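Long-range contacts in chitinase (Chromobacterium violaceum, PDB 4TXG), which probably binds chitin and hydrolyses its glycosidic bonds as a family 18 chitinase: residues A[457-462]-A[595-600]; A[155-160]-A[391-396]; A[584-589]-A[629-634]. All coordinates share one frame; numbering follows the deposited sequence.

Contact 1: A[457-462]-A[595-600]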
ATOM      1  N   VAL A 457      -7.403   2.634  -5.949  1.00  5.94           N
ATOM      2  CA  VAL A 457      -6.805   2.678  -4.612  1.00  7.73           C
ATOM      3  C   VAL A 457      -7.548   1.747  -3.653  1.00  9.04           C
ATOM      4  O   VAL A 457      -8.776   1.783  -3.592  1.00  8.35           O
ATOM      5  CB  VAL A 457      -6.829   4.109  -4.021  1.00  7.44           C
ATOM      6  CG1 VAL A 457      -6.172   4.136  -2.643  1.00  7.92           C
ATOM      7  CG2 VAL A 457      -6.129   5.098  -4.966  1.00  9.11           C
ATOM      8  N   ASN A 458      -6.811   0.924  -2.913  1.00  5.69           N
ATOM      9  CA  ASN A 458      -7.399   0.126  -1.830  1.00  6.15           C
ATOM     10  C   ASN A 458      -6.655   0.411  -0.537  1.00  6.65           C
ATOM     11  O   ASN A 458      -5.430   0.493  -0.534  1.00  6.59           O
ATOM     12  CB  ASN A 458      -7.347  -1.362  -2.160  1.00  7.10           C
ATOM     13  CG  ASN A 458      -7.820  -1.646  -3.573  1.00 10.39           C
ATOM     14  OD1 ASN A 458      -9.013  -1.686  -3.848  1.00  8.66           O
ATOM     15  ND2 ASN A 458      -6.879  -1.799  -4.482  1.00 12.88           N
ATOM     16  N   MET A 459      -7.386   0.567   0.561  1.00  5.88           N
ATOM     17  CA  MET A 459      -6.747   0.917   1.824  1.00  5.98           C
ATOM     18  C   MET A 459      -6.568  -0.306   2.715  1.00  7.72           C
ATOM     19  O   MET A 459      -7.484  -1.123   2.849  1.00  7.61           O
ATOM     20  CB  MET A 459      -7.570   1.989   2.546  1.00  8.85           C
ATOM     21  CG  MET A 459      -7.762   3.255   1.714  1.00  8.79           C
ATOM     22  SD  MET A 459      -6.247   3.948   1.029  1.00  8.26           S
ATOM     23  CE  MET A 459      -5.337   4.355   2.520  1.00  7.58           C
ATOM     24  N   GLY A 460      -5.392  -0.425   3.331  1.00  8.98           N
ATOM     25  CA  GLY A 460      -5.096  -1.576   4.172  1.00  8.36           C
ATOM     26  C   GLY A 460      -5.566  -1.431   5.612  1.00  7.51           C
ATOM     27  O   GLY A 460      -5.543  -0.343   6.177  1.00  7.89           O
ATOM     28  N   VAL A 461      -5.976  -2.549   6.205  1.00  5.13           N
ATOM     29  CA  VAL A 461      -6.267  -2.619   7.634  1.00  5.21           C
ATOM     30  C   VAL A 461      -5.559  -3.841   8.216  1.00  7.45           C
ATOM     31  O   VAL A 461      -5.316  -4.824   7.496  1.00  7.97           O
ATOM     32  CB  VAL A 461      -7.782  -2.731   7.921  1.00  8.73           C
ATOM     33  CG1 VAL A 461      -8.525  -1.510   7.395  1.00  9.35           C
ATOM     34  CG2 VAL A 461      -8.354  -4.025   7.329  1.00  8.74           C
ATOM     35  N   PRO A 462      -5.209  -3.787   9.511  1.00  7.49           N
ATOM     36  CA  PRO A 462      -4.502  -4.906  10.139  1.00  8.90           C
ATOM     37  C   PRO A 462      -5.435  -5.897  10.823  1.00  9.04           C
ATOM     38  O   PRO A 462      -6.409  -5.477  11.443  1.00  8.44           O
ATOM     39  CB  PRO A 462      -3.629  -4.209  11.183  1.00  8.44           C
ATOM     40  CG  PRO A 462      -4.504  -3.070  11.644  1.00  7.18           C
ATOM     41  CD  PRO A 462      -5.254  -2.609  10.404  1.00  7.86           C
ATOM     42  N   ASN A 595     -16.585   7.383   0.163  1.00  8.64           N
ATOM     43  CA  ASN A 595     -15.584   7.946  -0.741  1.00 10.06           C
ATOM     44  C   ASN A 595     -15.427   7.167  -2.041  1.00  8.77           C
ATOM     45  O   ASN A 595     -14.582   7.508  -2.871  1.00 11.63           O
ATOM     46  CB  ASN A 595     -14.228   8.024  -0.037  1.00 10.38           C
ATOM     47  CG  ASN A 595     -14.143   9.195   0.917  1.00 13.48           C
ATOM     48  OD1 ASN A 595     -14.006  10.334   0.480  1.00 14.65           O
ATOM     49  ND2 ASN A 595     -14.227   8.925   2.227  1.00  9.97           N
ATOM     50  N   ASN A 596     -16.234   6.122  -2.204  1.00  6.86           N
ATOM     51  CA  ASN A 596     -16.140   5.206  -3.343  1.00  8.18           C
ATOM     52  C   ASN A 596     -14.707   4.769  -3.628  1.00  9.61           C
ATOM     53  O   ASN A 596     -14.260   4.730  -4.781  1.00  9.05           O
ATOM     54  CB  ASN A 596     -16.766   5.841  -4.580  1.00 14.11           C
ATOM     55  CG  ASN A 596     -18.278   5.967  -4.456  1.00 21.99           C
ATOM     56  OD1 ASN A 596     -18.984   4.974  -4.273  1.00 18.24           O
ATOM     57  ND2 ASN A 596     -18.779   7.199  -4.532  1.00 24.18           N
ATOM     58  N   VAL A 597     -14.005   4.410  -2.561  1.00  7.95           N
ATOM     59  CA  VAL A 597     -12.642   3.902  -2.661  1.00  8.03           C
ATOM     60  C   VAL A 597     -12.673   2.526  -3.328  1.00  9.47           C
ATOM     61  O   VAL A 597     -13.671   1.818  -3.250  1.00  8.60           O
ATOM     62  CB  VAL A 597     -11.978   3.838  -1.271  1.00  8.16           C
ATOM     63  CG1 VAL A 597     -10.498   3.482  -1.381  1.00  7.94           C
ATOM     64  CG2 VAL A 597     -12.128   5.184  -0.569  1.00  9.85           C
ATOM     65  N   GLY A 598     -11.589   2.166  -4.002  1.00  6.33           N
ATOM     66  CA  GLY A 598     -11.546   0.915  -4.736  1.00  6.06           C
ATOM     67  C   GLY A 598     -11.872  -0.295  -3.881  1.00 10.41           C
ATOM     68  O   GLY A 598     -12.567  -1.226  -4.323  1.00  8.78           O
ATOM     69  N   GLY A 599     -11.384  -0.285  -2.648  1.00 10.80           N
ATOM     70  CA  GLY A 599     -11.597  -1.420  -1.772  1.00 10.84           C
ATOM     71  C   GLY A 599     -10.687  -1.428  -0.560  1.00  8.96           C
ATOM     72  O   GLY A 599     -10.090  -0.410  -0.205  1.00  5.98           O
ATOM     73  N   VAL A 600     -10.609  -2.597   0.066  1.00  6.25           N
ATOM     74  CA  VAL A 600      -9.907  -2.788   1.320  1.00  5.97           C
ATOM     75  C   VAL A 600      -8.955  -3.967   1.182  1.00  8.45           C
ATOM     76  O   VAL A 600      -9.304  -4.987   0.580  1.00  9.68           O
ATOM     77  CB  VAL A 600     -10.896  -3.043   2.493  1.00  9.70           C
ATOM     78  CG1 VAL A 600     -10.147  -3.365   3.772  1.00  8.18           C
ATOM     79  CG2 VAL A 600     -11.823  -1.839   2.713  1.00 14.30           C
TER
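Met459 N donates to Gly599 O at 3.0 Å, and the N-H points to the oxygen at 153°. This is the well-formed bond of the contact. Next to it, Val600 CA sits 3.3 Å from Met459 O in a CA-H...O contact. At Val457 the bonds are weak but the packing stays close. Val457 O receives weak bonds from Gly598 N and Gly599 N, and Val597 CG1 presses on Val457 O at 3.3 Å. The two glycines bring no side chain, so the backbones can close up here. Strands 457-462 and 599-603 are parallel neighbours in the (beta/alpha)8 barrel of family 18. Asn458 points into the barrel. Asn458 OD1 is 3.0 Å from Gly599 N, but the angle is too poor for a bond. Arg155 NH1 bonds that oxygen instead, and Asn458 ND2 donates to Val392 O. The outer face is apolar. Met459 CG meets Val597 CG1 at 4.1 Å, the two side chains crossing at about a right angle. Bends at chi2 and chi3 then turn the sulfur end of Met459 away. Val461 CG2 reaches Val600 CG1 at 4.0 Å. Solvent is met before the strand: exposed Asn596, with positive phi, belongs to the Schellman motif that closes the preceding helix.

Contact 2: A[155-160]-A[391-396]. With CS (cesium ion), chain D.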
ATOM      1  N   ARG A 155     -13.121  -4.031  -3.816  1.00  7.94           N
ATOM      2  CA  ARG A 155     -12.112  -5.068  -3.674  1.00  6.75           C
ATOM      3  C   ARG A 155     -12.004  -5.449  -2.202  1.00  7.24           C
ATOM      4  O   ARG A 155     -12.135  -4.602  -1.322  1.00  6.90           O
ATOM      5  CB  ARG A 155     -10.759  -4.609  -4.199  1.00  6.91           C
ATOM      6  CG  ARG A 155     -10.770  -4.248  -5.669  1.00  7.03           C
ATOM      7  CD  ARG A 155      -9.354  -4.108  -6.207  1.00  6.95           C
ATOM      8  NE  ARG A 155      -9.375  -3.578  -7.564  1.00  6.80           N
ATOM      9  CZ  ARG A 155      -9.401  -2.282  -7.840  1.00  8.90           C
ATOM     10  NH1 ARG A 155      -9.389  -1.403  -6.841  1.00  6.54           N
ATOM     11  NH2 ARG A 155      -9.431  -1.868  -9.108  1.00  6.68           N
ATOM     12  N   ILE A 156     -11.795  -6.737  -1.962  1.00  7.44           N
ATOM     13  CA  ILE A 156     -11.549  -7.274  -0.637  1.00  6.78           C
ATOM     14  C   ILE A 156     -10.344  -8.180  -0.812  1.00  6.98           C
ATOM     15  O   ILE A 156     -10.450  -9.298  -1.323  1.00  8.60           O
ATOM     16  CB  ILE A 156     -12.764  -8.041  -0.077  1.00  9.15           C
ATOM     17  CG1 ILE A 156     -13.974  -7.111   0.015  1.00  7.40           C
ATOM     18  CG2 ILE A 156     -12.434  -8.652   1.290  1.00  8.86           C
ATOM     19  CD1 ILE A 156     -15.276  -7.833   0.391  1.00  9.45           C
ATOM     20  N   ILE A 157      -9.187  -7.649  -0.447  1.00  7.62           N
ATOM     21  CA  ILE A 157      -7.911  -8.269  -0.785  1.00  7.48           C
ATOM     22  C   ILE A 157      -7.236  -8.812   0.459  1.00  6.29           C
ATOM     23  O   ILE A 157      -6.861  -8.052   1.343  1.00  9.25           O
ATOM     24  CB  ILE A 157      -6.979  -7.256  -1.461  1.00  8.95           C
ATOM     25  CG1 ILE A 157      -7.663  -6.645  -2.687  1.00  8.67           C
ATOM     26  CG2 ILE A 157      -5.653  -7.892  -1.841  1.00  9.69           C
ATOM     27  CD1 ILE A 157      -7.302  -5.173  -2.889  1.00 17.21           C
ATOM     28  N   GLY A 158      -7.073 -10.127   0.526  1.00  8.37           N
ATOM     29  CA  GLY A 158      -6.469 -10.729   1.701  1.00 10.36           C
ATOM     30  C   GLY A 158      -5.067 -11.225   1.426  1.00 10.28           C
ATOM     31  O   GLY A 158      -4.834 -11.905   0.422  1.00  8.48           O
ATOM     32  N   TYR A 159      -4.127 -10.866   2.298  1.00  8.90           N
ATOM     33  CA  TYR A 159      -2.796 -11.449   2.248  1.00  8.92           C
ATOM     34  C   TYR A 159      -2.785 -12.814   2.913  1.00  9.29           C
ATOM     35  O   TYR A 159      -3.220 -12.963   4.057  1.00 10.24           O
ATOM     36  CB  TYR A 159      -1.773 -10.548   2.929  1.00  7.59           C
ATOM     37  CG  TYR A 159      -1.213  -9.494   2.016  1.00  9.64           C
ATOM     38  CD1 TYR A 159      -0.122  -9.765   1.206  1.00  9.99           C
ATOM     39  CD2 TYR A 159      -1.759  -8.218   1.982  1.00 15.00           C
ATOM     40  CE1 TYR A 159       0.398  -8.803   0.369  1.00 14.43           C
ATOM     41  CE2 TYR A 159      -1.241  -7.244   1.155  1.00 19.55           C
ATOM     42  CZ  TYR A 159      -0.160  -7.542   0.348  1.00 20.26           C
ATOM     43  OH  TYR A 159       0.355  -6.571  -0.490  1.00 23.85           O
ATOM     44  N   PHE A 160      -2.283 -13.797   2.178  1.00  7.23           N
ATOM     45  CA  PHE A 160      -2.095 -15.160   2.669  1.00  6.85           C
ATOM     46  C   PHE A 160      -0.614 -15.423   2.876  1.00 10.58           C
ATOM     47  O   PHE A 160       0.151 -15.396   1.916  1.00  9.23           O
ATOM     48  CB  PHE A 160      -2.655 -16.165   1.664  1.00  6.84           C
ATOM     49  CG  PHE A 160      -2.426 -17.598   2.050  1.00  7.72           C
ATOM     50  CD1 PHE A 160      -3.311 -18.243   2.911  1.00  8.15           C
ATOM     51  CD2 PHE A 160      -1.328 -18.297   1.569  1.00 10.50           C
ATOM     52  CE1 PHE A 160      -3.113 -19.566   3.265  1.00  9.42           C
ATOM     53  CE2 PHE A 160      -1.115 -19.623   1.924  1.00 12.41           C
ATOM     54  CZ  PHE A 160      -2.015 -20.262   2.775  1.00 11.51           C
ATOM     55  N   PHE A 391      -3.763  -1.313  -9.594  1.00  7.20           N
ATOM     56  CA  PHE A 391      -4.184  -0.630  -8.377  1.00  6.34           C
ATOM     57  C   PHE A 391      -3.103  -0.713  -7.319  1.00  7.21           C
ATOM     58  O   PHE A 391      -2.139  -1.473  -7.466  1.00  6.08           O
ATOM     59  CB  PHE A 391      -5.530  -1.176  -7.840  1.00  6.51           C
ATOM     60  CG  PHE A 391      -5.559  -2.662  -7.563  1.00  6.62           C
ATOM     61  CD1 PHE A 391      -5.050  -3.176  -6.380  1.00  8.16           C
ATOM     62  CD2 PHE A 391      -6.168  -3.534  -8.458  1.00  6.93           C
ATOM     63  CE1 PHE A 391      -5.118  -4.539  -6.099  1.00 10.64           C
ATOM     64  CE2 PHE A 391      -6.226  -4.909  -8.194  1.00  8.90           C
ATOM     65  CZ  PHE A 391      -5.704  -5.406  -7.009  1.00 10.00           C
ATOM     66  N   VAL A 392      -3.242   0.095  -6.270  1.00  5.95           N
ATOM     67  CA  VAL A 392      -2.313   0.021  -5.150  1.00  5.76           C
ATOM     68  C   VAL A 392      -3.024  -0.494  -3.914  1.00  6.31           C
ATOM     69  O   VAL A 392      -4.218  -0.304  -3.760  1.00  8.48           O
ATOM     70  CB  VAL A 392      -1.660   1.389  -4.826  1.00  5.62           C
ATOM     71  CG1 VAL A 392      -0.790   1.840  -5.997  1.00  9.32           C
ATOM     72  CG2 VAL A 392      -2.701   2.450  -4.485  1.00  5.66           C
ATOM     73  N   ASN A 393      -2.264  -1.167  -3.057  1.00  5.68           N
ATOM     74  CA  ASN A 393      -2.720  -1.579  -1.738  1.00  7.07           C
ATOM     75  C   ASN A 393      -1.964  -0.745  -0.733  1.00  5.52           C
ATOM     76  O   ASN A 393      -0.769  -0.965  -0.518  1.00  7.01           O
ATOM     77  CB  ASN A 393      -2.458  -3.068  -1.515  1.00  9.01           C
ATOM     78  CG  ASN A 393      -3.201  -3.934  -2.509  1.00 10.26           C
ATOM     79  OD1 ASN A 393      -4.383  -3.714  -2.760  1.00 12.95           O
ATOM     80  ND2 ASN A 393      -2.505  -4.888  -3.108  1.00 14.84           N
ATOM     81  N   VAL A 394      -2.643   0.229  -0.137  1.00  5.48           N
ATOM     82  CA  VAL A 394      -1.946   1.188   0.712  1.00  5.36           C
ATOM     83  C   VAL A 394      -1.753   0.587   2.100  1.00  8.30           C
ATOM     84  O   VAL A 394      -2.718   0.145   2.723  1.00  7.52           O
ATOM     85  CB  VAL A 394      -2.716   2.522   0.824  1.00  7.97           C
ATOM     86  CG1 VAL A 394      -1.954   3.477   1.754  1.00  8.17           C
ATOM     87  CG2 VAL A 394      -2.927   3.144  -0.570  1.00  7.78           C
ATOM     88  N   MET A 395      -0.510   0.559   2.577  1.00  7.99           N
ATOM     89  CA  MET A 395      -0.203  -0.067   3.861  1.00  5.37           C
ATOM     90  C   MET A 395      -0.467   0.929   4.986  1.00  8.21           C
ATOM     91  O   MET A 395       0.451   1.423   5.659  1.00  8.18           O
ATOM     92  CB  MET A 395       1.237  -0.591   3.874  1.00  8.05           C
ATOM     93  CG  MET A 395       1.398  -1.788   2.932  1.00  9.46           C
ATOM     94  SD  MET A 395       3.068  -2.487   2.883  1.00 16.32           S
ATOM     95  CE  MET A 395       3.959  -1.068   2.260  1.00  7.09           C
ATOM     96  N   SER A 396      -1.751   1.231   5.148  1.00  7.69           N
ATOM     97  CA  SER A 396      -2.241   2.142   6.176  1.00  7.31           C
ATOM     98  C   SER A 396      -2.388   1.405   7.506  1.00  9.77           C
ATOM     99  O   SER A 396      -3.461   1.346   8.105  1.00 14.03           O
ATOM    100  CB  SER A 396      -3.568   2.772   5.737  1.00  6.32           C
ATOM    101  OG  SER A 396      -4.387   1.837   5.049  1.00  8.38           O
TER
HETATM  102 CS    CS D 803       4.906  -3.512   5.750  1.00 55.60          CS
HETATM  103  O   HOH W   1       5.951  -5.792   8.049  1.00 33.82           O
HETATM  104  O   HOH W   2       7.291  -1.847   6.840  1.00 29.07           O
HETATM  105  O   HOH W   3       2.333  -5.706   5.127  1.00 27.16           O
HETATM  106  O   HOH W   4       4.218  -6.083   3.791  1.00 18.72           O
HETATM  107  O   HOH W   5       4.075  -2.592   8.148  1.00 42.96           O
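The guanidinium of Arg155 lies flat on the ring of Phe391, with centres 4.2 Å apart and planes at 27°. It is shifted toward the rim, so that Arg155 NE comes to 3.3 Å from Phe391 CD2. The aliphatic part shares the same face: Arg155 CD stands 3.9 Å from the centroid of the Phe391 ring, a CH-pi contact close to the ring normal. The extended run from CG to NE carries the charged group this far across. Phe391 holds CG between the backbone N and the carbonyl carbon (chi1 57°), which brings its ring against the guanidinium. Other partners help to fix both groups. Arg155 NE forms a salt bridge with Glu146, its NH1 bonds Ser455 O, and His185 meets the Phe391 ring edge-to-face.

Strands 155-161 and 391-395 are not paired. They face each other across the inside of the (beta/alpha)8 barrel, with segment axes 10.3 Å apart at 61°, and side chains alone bridge the core. The side chains of Ile157 and Phe391 come from opposite directions, and Ile157 CD1 reaches Phe391 CE1 obliquely at 3.9 Å. The same Ile157 CD1 closes on Asn393 OD1 at 3.3 Å, a contact and not a bond. Farther along, Tyr159 OH is 4.2 Å from Asn393 ND2, too far to bond. The hydroxyl is hydrogen-bonded to Asp310 instead. Asp310 belongs to the run matching the DxxDxDxE signature of family 18, so Tyr159 probably lies near the active site, as in relatives. Met395 is the centre of an inverse gamma turn. Met395 SD is 3.6 Å from a cesium ion, which is also bound by five waters and by Glu314, the glutamate that ends this signature, among others.

Contact 3: A[584-589]-A[629-634]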
ATOM      1  N   SER A 584     -14.299  -0.784  14.489  1.00  7.38           N
ATOM      2  CA  SER A 584     -13.432   0.044  13.658  1.00 11.73           C
ATOM      3  C   SER A 584     -13.528  -0.353  12.188  1.00  8.22           C
ATOM      4  O   SER A 584     -13.471   0.510  11.308  1.00  8.96           O
ATOM      5  CB  SER A 584     -11.974  -0.022  14.134  1.00 10.86           C
ATOM      6  OG  SER A 584     -11.483  -1.349  14.230  1.00  9.00           O
ATOM      7  N   ILE A 585     -13.687  -1.649  11.922  1.00  8.01           N
ATOM      8  CA  ILE A 585     -13.894  -2.106  10.555  1.00  9.36           C
ATOM      9  C   ILE A 585     -15.193  -1.508   9.991  1.00  7.38           C
ATOM     10  O   ILE A 585     -15.220  -1.080   8.839  1.00  8.61           O
ATOM     11  CB  ILE A 585     -13.919  -3.663  10.463  1.00  8.53           C
ATOM     12  CG1 ILE A 585     -12.525  -4.235  10.755  1.00  8.97           C
ATOM     13  CG2 ILE A 585     -14.390  -4.122   9.081  1.00  8.49           C
ATOM     14  CD1 ILE A 585     -11.429  -3.719   9.824  1.00 11.21           C
ATOM     15  N   ALA A 586     -16.251  -1.437  10.801  1.00  7.87           N
ATOM     16  CA  ALA A 586     -17.509  -0.874  10.305  1.00 10.23           C
ATOM     17  C   ALA A 586     -17.352   0.608   9.993  1.00 11.05           C
ATOM     18  O   ALA A 586     -17.881   1.108   8.992  1.00  9.19           O
ATOM     19  CB  ALA A 586     -18.634  -1.087  11.305  1.00 10.25           C
ATOM     20  N   GLN A 587     -16.627   1.311  10.857  1.00  8.55           N
ATOM     21  CA  GLN A 587     -16.380   2.734  10.659  1.00  8.56           C
ATOM     22  C   GLN A 587     -15.517   2.969   9.400  1.00  9.13           C
ATOM     23  O   GLN A 587     -15.813   3.846   8.594  1.00  8.38           O
ATOM     24  CB  GLN A 587     -15.724   3.339  11.919  1.00 10.97           C
ATOM     25  CG  GLN A 587     -15.501   4.849  11.838  1.00 12.80           C
ATOM     26  CD  GLN A 587     -15.287   5.534  13.187  1.00 11.46           C
ATOM     27  OE1 GLN A 587     -15.229   4.890  14.238  1.00 10.02           O
ATOM     28  NE2 GLN A 587     -15.161   6.864  13.154  1.00  8.31           N
ATOM     29  N   LYS A 588     -14.479   2.161   9.203  1.00  6.79           N
ATOM     30  CA  LYS A 588     -13.638   2.295   8.012  1.00  7.14           C
ATOM     31  C   LYS A 588     -14.393   1.892   6.751  1.00  7.96           C
ATOM     32  O   LYS A 588     -14.222   2.502   5.691  1.00  7.11           O
ATOM     33  CB  LYS A 588     -12.368   1.460   8.154  1.00  5.84           C
ATOM     34  CG  LYS A 588     -11.405   2.057   9.180  1.00  9.77           C
ATOM     35  CD  LYS A 588     -10.146   1.214   9.331  1.00  9.71           C
ATOM     36  CE  LYS A 588      -9.223   1.804  10.397  1.00 11.84           C
ATOM     37  NZ  LYS A 588      -7.929   1.046  10.493  1.00  9.39           N
ATOM     38  N   ALA A 589     -15.241   0.875   6.875  1.00  6.99           N
ATOM     39  CA  ALA A 589     -16.034   0.412   5.744  1.00  8.21           C
ATOM     40  C   ALA A 589     -17.013   1.490   5.286  1.00  9.00           C
ATOM     41  O   ALA A 589     -17.246   1.651   4.089  1.00  8.11           O
ATOM     42  CB  ALA A 589     -16.783  -0.870   6.102  1.00  9.79           C
ATOM     43  N   THR A 629     -13.598 -10.190   7.844  1.00  7.81           N
ATOM     44  CA  THR A 629     -13.786 -10.313   6.405  1.00  7.56           C
ATOM     45  C   THR A 629     -15.270 -10.472   6.070  1.00  9.92           C
ATOM     46  O   THR A 629     -15.744  -9.944   5.066  1.00 10.61           O
ATOM     47  CB  THR A 629     -12.967 -11.484   5.851  1.00 11.35           C
ATOM     48  OG1 THR A 629     -11.575 -11.185   6.023  1.00 10.14           O
ATOM     49  CG2 THR A 629     -13.246 -11.692   4.373  1.00 11.63           C
ATOM     50  N   SER A 630     -16.010 -11.177   6.925  1.00 10.37           N
ATOM     51  CA  SER A 630     -17.442 -11.348   6.704  1.00 10.44           C
ATOM     52  C   SER A 630     -18.181 -10.019   6.830  1.00 12.99           C
ATOM     53  O   SER A 630     -19.134  -9.747   6.090  1.00 10.26           O
ATOM     54  CB  SER A 630     -18.031 -12.368   7.683  1.00 12.92           C
ATOM     55  OG  SER A 630     -17.541 -13.671   7.403  1.00 14.85           O
ATOM     56  N   LEU A 631     -17.744  -9.197   7.777  1.00 10.81           N
ATOM     57  CA  LEU A 631     -18.332  -7.873   7.946  1.00 11.07           C
ATOM     58  C   LEU A 631     -18.055  -7.016   6.720  1.00  8.92           C
ATOM     59  O   LEU A 631     -18.955  -6.343   6.216  1.00 10.48           O
ATOM     60  CB  LEU A 631     -17.794  -7.189   9.205  1.00 13.23           C
ATOM     61  CG  LEU A 631     -18.225  -5.737   9.446  1.00 13.04           C
ATOM     62  CD1 LEU A 631     -19.737  -5.606   9.539  1.00 14.85           C
ATOM     63  CD2 LEU A 631     -17.555  -5.206  10.723  1.00 14.76           C
ATOM     64  N   LEU A 632     -16.813  -7.038   6.240  1.00  7.63           N
ATOM     65  CA  LEU A 632     -16.471  -6.298   5.024  1.00  9.15           C
ATOM     66  C   LEU A 632     -17.316  -6.774   3.832  1.00  9.32           C
ATOM     67  O   LEU A 632     -17.903  -5.968   3.100  1.00  8.66           O
ATOM     68  CB  LEU A 632     -14.981  -6.449   4.701  1.00  9.33           C
ATOM     69  CG  LEU A 632     -13.999  -5.710   5.603  1.00  9.94           C
ATOM     70  CD1 LEU A 632     -12.574  -6.156   5.300  1.00 11.71           C
ATOM     71  CD2 LEU A 632     -14.147  -4.206   5.436  1.00 12.57           C
ATOM     72  N   TYR A 633     -17.366  -8.085   3.637  1.00  7.91           N
ATOM     73  CA  TYR A 633     -18.109  -8.645   2.517  1.00  8.62           C
ATOM     74  C   TYR A 633     -19.608  -8.357   2.600  1.00  9.35           C
ATOM     75  O   TYR A 633     -20.240  -8.009   1.598  1.00 10.57           O
ATOM     76  CB  TYR A 633     -17.886 -10.158   2.409  1.00  8.58           C
ATOM     77  CG  TYR A 633     -18.710 -10.741   1.296  1.00 11.25           C
ATOM     78  CD1 TYR A 633     -18.390 -10.481  -0.030  1.00  9.54           C
ATOM     79  CD2 TYR A 633     -19.843 -11.500   1.565  1.00 11.38           C
ATOM     80  CE1 TYR A 633     -19.161 -10.975  -1.059  1.00 12.57           C
ATOM     81  CE2 TYR A 633     -20.624 -11.998   0.544  1.00 12.24           C
ATOM     82  CZ  TYR A 633     -20.276 -11.738  -0.766  1.00 10.26           C
ATOM     83  OH  TYR A 633     -21.051 -12.231  -1.791  1.00 11.03           O
ATOM     84  N   ASN A 634     -20.188  -8.517   3.784  1.00  9.62           N
ATOM     85  CA  ASN A 634     -21.622  -8.276   3.944  1.00 10.89           C
ATOM     86  C   ASN A 634     -21.968  -6.809   3.701  1.00 10.92           C
ATOM     87  O   ASN A 634     -23.034  -6.487   3.185  1.00 14.71           O
ATOM     88  CB  ASN A 634     -22.088  -8.707   5.336  1.00 13.23           C
ATOM     89  CG  ASN A 634     -22.144 -10.221   5.487  1.00 21.32           C
ATOM     90  OD1 ASN A 634     -22.394 -10.943   4.516  1.00 20.55           O
ATOM     91  ND2 ASN A 634     -21.908 -10.708   6.703  1.00 25.64           N
TER
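The helix segments 584-589 and 629-634 run in roughly the same direction, 28° apart, with their axes 10.0 Å from each other. Ile585 is the centre of the contact. Its CG2 is anti to the backbone N, which holds this methyl out toward the other helix. There Ile585 CG2 enters between two leucines and touches Leu631 CD2 at 3.7 Å and Leu632 CD2 also at 3.7 Å. The two leucines come to it differently. Leu631 slides past Ile585 in the opposite direction, while Leu632 crosses it at about a right angle. Two alanines complete the interface. Ala586 CB lies 4.3 Å from Leu631 CD2, and Ala589 CB lies 4.3 Å from Leu632 CD2. At this point the CA atoms of Ala589 and Leu632 are 6.8 Å apart.

One edge is open to water: Ala586 is exposed and Leu631 partly so. The inner edge rests on the barrel, where Ile585 packs on Val461 and Leu632 on Val600. Both helices thus belong to the outer layer round the strands, next to each other, as expected for a (beta/alpha)8 fold. Polar groups turn to other partners. Lys588 forms a salt bridge with Glu580, and Thr629 OG1 is hydrogen-bonded to Tyr463 OH. No hydrogen bond or salt bridge joins the two segments, so the helices are held here by methyl packing and the burial of apolar surface.

Contacts 1 and 2 lie in the buried barrel, while contact 3 sits in the helical layer outside it and has one edge in solvent. Contacts 1 and 2 share one sheet. Strands 457-462 and 391-395 are neighbours in it, with probable hydrogen bonds from Gly460 N to Val394 O and between Gly460 O and Ser396 OG. Strands 599-603 and 155-161 are neighbours too. Contact 1 joins adjacent strands through the backbone. Contact 2 spans the interior with side chains, mainly a cation on a ring. Contact 3 is made by apolar side chains. It backs onto contact 1, where Val461 CG1 meets Lys588 CD, and onto strand 155-161, where Ile156 CD1 reaches Tyr633 CA.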